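Local structure of defensin (Pachyrhizus erosus, 3PSM) at residues C3-A7 / R34-R40; L6-F10 / H23-E28. The protein is a disulfide-rich plant defensin of the gamma-thionin family that probably acts against microbes, fungi among them, and is found here as a dimer. All blocks are in the same frame, centred on the assembly; numbering follows the deposited sequence.

Contact 1 (C3-A7 / R34-R40)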
loop_
_atom_site.group_PDB
_atom_site.type_symbol
_atom_site.label_atom_id
_atom_site.label_comp_id
_atom_site.label_asym_id
_atom_site.label_seq_id
_atom_site.Cartn_x
_atom_site.Cartn_y
_atom_site.Cartn_z
ATOM N N CYS A 3 -16.202 -6.606 3.456
ATOM C CA CYS A 3 -16.807 -5.590 4.286
ATOM C C CYS A 3 -15.810 -4.459 4.431
ATOM O O CYS A 3 -14.597 -4.749 4.580
ATOM C CB CYS A 3 -17.153 -6.081 5.692
ATOM S SG CYS A 3 -18.570 -7.184 5.729
ATOM N N GLU A 4 -16.272 -3.223 4.386
ATOM C CA GLU A 4 -15.424 -2.035 4.495
ATOM C C GLU A 4 -15.845 -1.248 5.728
ATOM O O GLU A 4 -17.001 -0.833 5.849
ATOM C CB GLU A 4 -15.490 -1.259 3.180
ATOM C CG GLU A 4 -14.466 -0.146 3.160
ATOM C CD GLU A 4 -14.396 0.696 1.917
ATOM O OE1 GLU A 4 -13.289 1.029 1.484
ATOM O OE2 GLU A 4 -15.477 0.925 1.301
ATOM N N ASN A 5 -14.913 -1.063 6.670
ATOM C CA ASN A 5 -15.154 -0.294 7.887
ATOM C C ASN A 5 -13.943 0.533 8.217
ATOM O O ASN A 5 -12.837 0.326 7.662
ATOM C CB ASN A 5 -15.505 -1.215 9.043
ATOM C CG ASN A 5 -16.948 -1.682 8.847
ATOM O OD1 ASN A 5 -17.881 -0.974 9.212
ATOM N ND2 ASN A 5 -17.232 -2.790 8.197
ATOM N N LEU A 6 -14.122 1.516 9.089
ATOM C CA LEU A 6 -13.003 2.373 9.477
ATOM C C LEU A 6 -11.857 1.564 10.045
ATOM O O LEU A 6 -12.029 0.590 10.780
ATOM C CB LEU A 6 -13.456 3.400 10.537
ATOM C CG LEU A 6 -14.297 4.515 9.972
ATOM C CD1 LEU A 6 -14.884 5.304 11.164
ATOM C CD2 LEU A 6 -13.530 5.468 9.071
ATOM N N ALA A 7 -10.641 1.994 9.750
ATOM C CA ALA A 7 -9.463 1.496 10.432
ATOM C C ALA A 7 -9.639 1.674 11.934
ATOM O O ALA A 7 -10.263 2.664 12.370
ATOM C CB ALA A 7 -8.238 2.211 9.911
ATOM N N ARG A 34 -8.198 2.278 1.808
ATOM C CA ARG A 34 -8.269 3.487 1.012
ATOM C C ARG A 34 -8.817 4.619 1.871
ATOM O O ARG A 34 -9.609 4.379 2.800
ATOM C CB ARG A 34 -9.135 3.332 -0.225
ATOM C CG ARG A 34 -10.592 3.030 0.134
ATOM C CD ARG A 34 -11.488 3.084 -1.058
ATOM N NE ARG A 34 -12.844 2.697 -0.691
ATOM C CZ ARG A 34 -13.917 2.968 -1.424
ATOM N NH1 ARG A 34 -13.811 3.652 -2.551
ATOM N NH2 ARG A 34 -15.066 2.509 -0.938
ATOM N N CYS A 35 -8.462 5.836 1.523
ATOM C CA CYS A 35 -9.222 6.978 2.091
ATOM C C CYS A 35 -10.556 7.090 1.382
ATOM O O CYS A 35 -10.691 6.803 0.205
ATOM C CB CYS A 35 -8.480 8.280 1.869
ATOM S SG CYS A 35 -6.741 8.292 2.417
ATOM N N ARG A 36 -11.559 7.527 2.091
ATOM C CA ARG A 36 -12.838 7.869 1.474
ATOM C C ARG A 36 -13.031 9.379 1.519
ATOM O O ARG A 36 -12.145 10.131 1.942
ATOM C CB ARG A 36 -14.009 7.029 2.040
ATOM C CG ARG A 36 -13.840 5.570 1.610
ATOM C CD ARG A 36 -14.892 4.630 2.069
ATOM N NE ARG A 36 -16.176 4.923 1.491
ATOM C CZ ARG A 36 -17.313 5.072 2.057
ATOM N NH1 ARG A 36 -17.487 4.936 3.394
ATOM N NH2 ARG A 36 -18.397 5.358 1.323
ATOM N N ASP A 37 -14.161 9.871 1.076
ATOM C CA ASP A 37 -14.412 11.294 0.912
ATOM C C ASP A 37 -14.594 12.017 2.226
ATOM O O ASP A 37 -14.639 13.260 2.247
ATOM C CB ASP A 37 -15.622 11.514 0.010
ATOM C CG ASP A 37 -16.943 11.001 0.520
ATOM O OD1 ASP A 37 -17.975 11.364 -0.051
ATOM O OD2 ASP A 37 -16.981 10.184 1.445
ATOM N N ASP A 38 -14.597 11.303 3.308
ATOM C CA ASP A 38 -14.524 11.744 4.702
ATOM C C ASP A 38 -13.111 11.987 5.239
ATOM O O ASP A 38 -12.927 12.358 6.409
ATOM C CB ASP A 38 -15.233 10.783 5.659
ATOM C CG ASP A 38 -14.628 9.389 5.659
ATOM O OD1 ASP A 38 -15.098 8.578 6.439
ATOM O OD2 ASP A 38 -13.680 9.120 4.867
ATOM N N PHE A 39 -12.101 11.804 4.407
ATOM C CA PHE A 39 -10.716 11.938 4.870
ATOM C C PHE A 39 -10.420 11.029 6.034
ATOM O O PHE A 39 -9.594 11.355 6.908
ATOM C CB PHE A 39 -10.338 13.375 5.183
ATOM C CG PHE A 39 -10.317 14.267 3.956
ATOM C CD1 PHE A 39 -11.499 14.863 3.518
ATOM C CD2 PHE A 39 -9.130 14.477 3.297
ATOM C CE1 PHE A 39 -11.417 15.710 2.403
ATOM C CE2 PHE A 39 -9.071 15.333 2.205
ATOM C CZ PHE A 39 -10.219 15.934 1.769
ATOM N N ARG A 40 -10.966 9.826 6.017
ATOM C CA ARG A 40 -10.612 8.772 6.964
ATOM C C ARG A 40 -10.207 7.517 6.184
ATOM O O ARG A 40 -10.518 7.345 5.007
ATOM C CB ARG A 40 -11.789 8.437 7.878
ATOM C CG ARG A 40 -12.110 9.623 8.799
ATOM C CD ARG A 40 -13.149 9.259 9.845
ATOM N NE ARG A 40 -14.401 9.011 9.156
ATOM C CZ ARG A 40 -15.580 8.893 9.733
ATOM N NH1 ARG A 40 -15.657 8.990 11.043
ATOM N NH2 ARG A 40 -16.652 8.653 8.954
#
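With CG anti to the backbone N (chi1 -171°) and the chain straight beyond it, E4 reaches from strand 2-6 to R34, whose own chain runs extended from CG to NE and meets it at about a right angle. The two flat groups lie nearly coplanar, 3° apart, and pair side-on: R34 NE donates to E4 OE1 at 2.8 Å and R34 NH2 to E4 OE2 at 2.8 Å, each carboxylate oxygen accepting with its syn lone pair. R36 CG lies over one face of the R34 guanidinium, toward its rim, and R36 CD lies 3.8 Å from E4 OE2. R36 itself makes a cation-pi contact with W42 of the central strand 41-46. Farther along, L6 CD2 packs 3.6 Å from R40 CB, while L6 CD1 sits over one face of the R40 guanidinium, toward its rim. In that guanidinium plane R40 NE and NH2 both donate to D38 OD1, and D38 OD2 takes the backbone N of R40 in an Asx turn. W42 NE1 also donates to D38 OD1. The two outer strands of the sheet are thus joined across its central strand by a bidentate salt bridge, and the opposed charges would be expected to favour an ionised E4.

Contact 2 (L6-F10 / H23-E28)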
loop_
_atom_site.group_PDB
_atom_site.type_symbol
_atom_site.label_atom_id
_atom_site.label_comp_id
_atom_site.label_asym_id
_atom_site.label_seq_id
_atom_site.Cartn_x
_atom_site.Cartn_y
_atom_site.Cartn_z
ATOM N N LEU A 6 -14.122 1.516 9.089
ATOM C CA LEU A 6 -13.003 2.373 9.477
ATOM C C LEU A 6 -11.857 1.564 10.045
ATOM O O LEU A 6 -12.029 0.590 10.780
ATOM C CB LEU A 6 -13.456 3.400 10.537
ATOM C CG LEU A 6 -14.297 4.515 9.972
ATOM C CD1 LEU A 6 -14.884 5.304 11.164
ATOM C CD2 LEU A 6 -13.530 5.468 9.071
ATOM N N ALA A 7 -10.641 1.994 9.750
ATOM C CA ALA A 7 -9.463 1.496 10.432
ATOM C C ALA A 7 -9.639 1.674 11.934
ATOM O O ALA A 7 -10.263 2.664 12.370
ATOM C CB ALA A 7 -8.238 2.211 9.911
ATOM N N ASP A 8 -9.019 0.834 12.700
ATOM C CA ASP A 8 -9.102 0.945 14.127
ATOM C C ASP A 8 -8.181 2.016 14.713
ATOM O O ASP A 8 -8.596 2.735 15.621
ATOM C CB ASP A 8 -8.776 -0.445 14.767
ATOM C CG ASP A 8 -9.924 -1.446 14.730
ATOM O OD1 ASP A 8 -11.096 -1.081 14.490
ATOM O OD2 ASP A 8 -9.644 -2.647 14.972
ATOM N N THR A 9 -6.950 2.132 14.224
ATOM C CA THR A 9 -5.912 2.929 14.884
ATOM C C THR A 9 -5.127 3.785 13.922
ATOM O O THR A 9 -4.066 4.240 14.236
ATOM C CB THR A 9 -4.958 1.995 15.682
ATOM O OG1 THR A 9 -4.458 0.998 14.771
ATOM C CG2 THR A 9 -5.729 1.310 16.803
ATOM N N PHE A 10 -5.638 4.045 12.743
ATOM C CA PHE A 10 -4.973 4.976 11.815
ATOM C C PHE A 10 -4.960 6.372 12.426
ATOM O O PHE A 10 -6.006 6.842 12.869
ATOM C CB PHE A 10 -5.699 4.924 10.486
ATOM C CG PHE A 10 -5.080 5.819 9.402
ATOM C CD1 PHE A 10 -4.146 5.309 8.503
ATOM C CD2 PHE A 10 -5.431 7.136 9.273
ATOM C CE1 PHE A 10 -3.623 6.091 7.508
ATOM C CE2 PHE A 10 -4.888 7.929 8.242
ATOM C CZ PHE A 10 -3.991 7.394 7.373
ATOM N N HIS A 23 -1.448 0.812 6.346
ATOM C CA HIS A 23 -2.012 0.531 7.652
ATOM C C HIS A 23 -2.871 -0.727 7.635
ATOM O O HIS A 23 -2.756 -1.628 8.486
ATOM C CB HIS A 23 -2.829 1.756 8.131
ATOM C CG HIS A 23 -3.560 1.440 9.423
ATOM N ND1 HIS A 23 -2.970 1.694 10.654
ATOM C CD2 HIS A 23 -4.783 0.876 9.606
ATOM C CE1 HIS A 23 -3.835 1.252 11.553
ATOM N NE2 HIS A 23 -4.901 0.750 10.965
ATOM N N CYS A 24 -3.831 -0.770 6.716
ATOM C CA CYS A 24 -4.800 -1.871 6.704
ATOM C C CYS A 24 -4.125 -3.210 6.445
ATOM O O CYS A 24 -4.444 -4.191 7.088
ATOM C CB CYS A 24 -5.890 -1.602 5.678
ATOM S SG CYS A 24 -6.928 -0.167 6.126
ATOM N N LYS A 25 -3.176 -3.253 5.485
ATOM C CA LYS A 25 -2.485 -4.501 5.158
ATOM C C LYS A 25 -1.517 -4.910 6.253
ATOM O O LYS A 25 -1.400 -6.106 6.573
ATOM C CB LYS A 25 -1.750 -4.367 3.828
ATOM C CG LYS A 25 -2.635 -4.363 2.623
ATOM C CD LYS A 25 -1.912 -4.041 1.333
ATOM C CE LYS A 25 -2.781 -4.346 0.108
ATOM N NZ LYS A 25 -2.301 -3.737 -1.121
ATOM N N ASN A 26 -0.750 -3.967 6.767
ATOM C CA ASN A 26 0.434 -4.274 7.584
ATOM C C ASN A 26 0.252 -4.108 9.049
ATOM O O ASN A 26 1.022 -4.728 9.815
ATOM C CB ASN A 26 1.619 -3.426 7.088
ATOM C CG ASN A 26 1.927 -3.748 5.653
ATOM O OD1 ASN A 26 2.007 -4.952 5.291
ATOM N ND2 ASN A 26 2.111 -2.744 4.834
ATOM N N LYS A 27 -0.700 -3.296 9.504
ATOM C CA LYS A 27 -1.034 -3.179 10.903
ATOM C C LYS A 27 -2.242 -4.027 11.277
ATOM O O LYS A 27 -2.287 -4.653 12.326
ATOM C CB LYS A 27 -1.231 -1.744 11.345
ATOM C CG LYS A 27 0.018 -0.935 11.153
ATOM C CD LYS A 27 0.918 -1.137 12.354
ATOM C CE LYS A 27 2.126 -0.218 12.281
ATOM N NZ LYS A 27 3.012 -0.633 11.141
ATOM N N GLU A 28 -3.255 -4.055 10.424
ATOM C CA GLU A 28 -4.474 -4.805 10.723
ATOM C C GLU A 28 -4.564 -6.131 9.975
ATOM O O GLU A 28 -5.441 -6.964 10.268
ATOM C CB GLU A 28 -5.718 -3.931 10.490
ATOM C CG GLU A 28 -5.771 -2.713 11.377
ATOM C CD GLU A 28 -7.130 -2.030 11.454
ATOM O OE1 GLU A 28 -8.177 -2.711 11.472
ATOM O OE2 GLU A 28 -7.136 -0.776 11.562
HETATM O O HOH W 1 -11.023 -1.919 9.770
HETATM O O HOH W 2 -8.796 -4.919 12.672
#
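A7 packs its CB against the H23 imidazole, 3.7 Å from H23 CD2, just past the end of strand 2-6. At D8 the backbone N donates to E28 OE2 at 2.7 Å, arriving on the syn side and 18° out of the carboxylate plane. Two waters serve E28 OE1: one donates to it at 2.6 Å and weakly to D8 OD2, whose separation from E28 OE1 is 3.8 Å; the other donates to L6 O and only weakly to E28 OE1. T9 OG1 comes to the edge of the imidazole, 3.3 Å from H23 CE1. F10, its CG anti to the backbone N (chi1 -178°), sets CB over the centre of one imidazole face, 4.1 Å from the centroid, and turns its ring edge to that face in an offset edge-to-face pair with planes at 87°. K27 CB lies over the opposite face, nearer its rim. In the imidazole plane, H23 NE2 donates to the anti lone pair of E28 OE2 at 2.8 Å. One oxygen of E28 thus bridges loop 6-10 and H23 in helix 17-27 and fixes the rotation of the imidazole, while the two donors probably offset the proximity of the D8 carboxylate.

Overall arrangement
Both contacts start from the first strand and the loop after it, sharing L6 and A7, and their centres lie 10 Å apart on opposite sides of the chain's centre. Contact 1 spans the three-stranded antiparallel sheet, from outer strand 2-6 past central strand 41-46 to outer strand 32-35 and its following turn; contact 2 joins the loop after strand 2-6 to helix 17-27. In chain order the elements run strand, helix, strand, strand, as in the cysteine-stabilised alpha-beta fold of plant defensins. The disulfide C24-C43 also ties helix to sheet. K25 NZ donates to E4 O of the second subunit, so these same elements meet in the dimer.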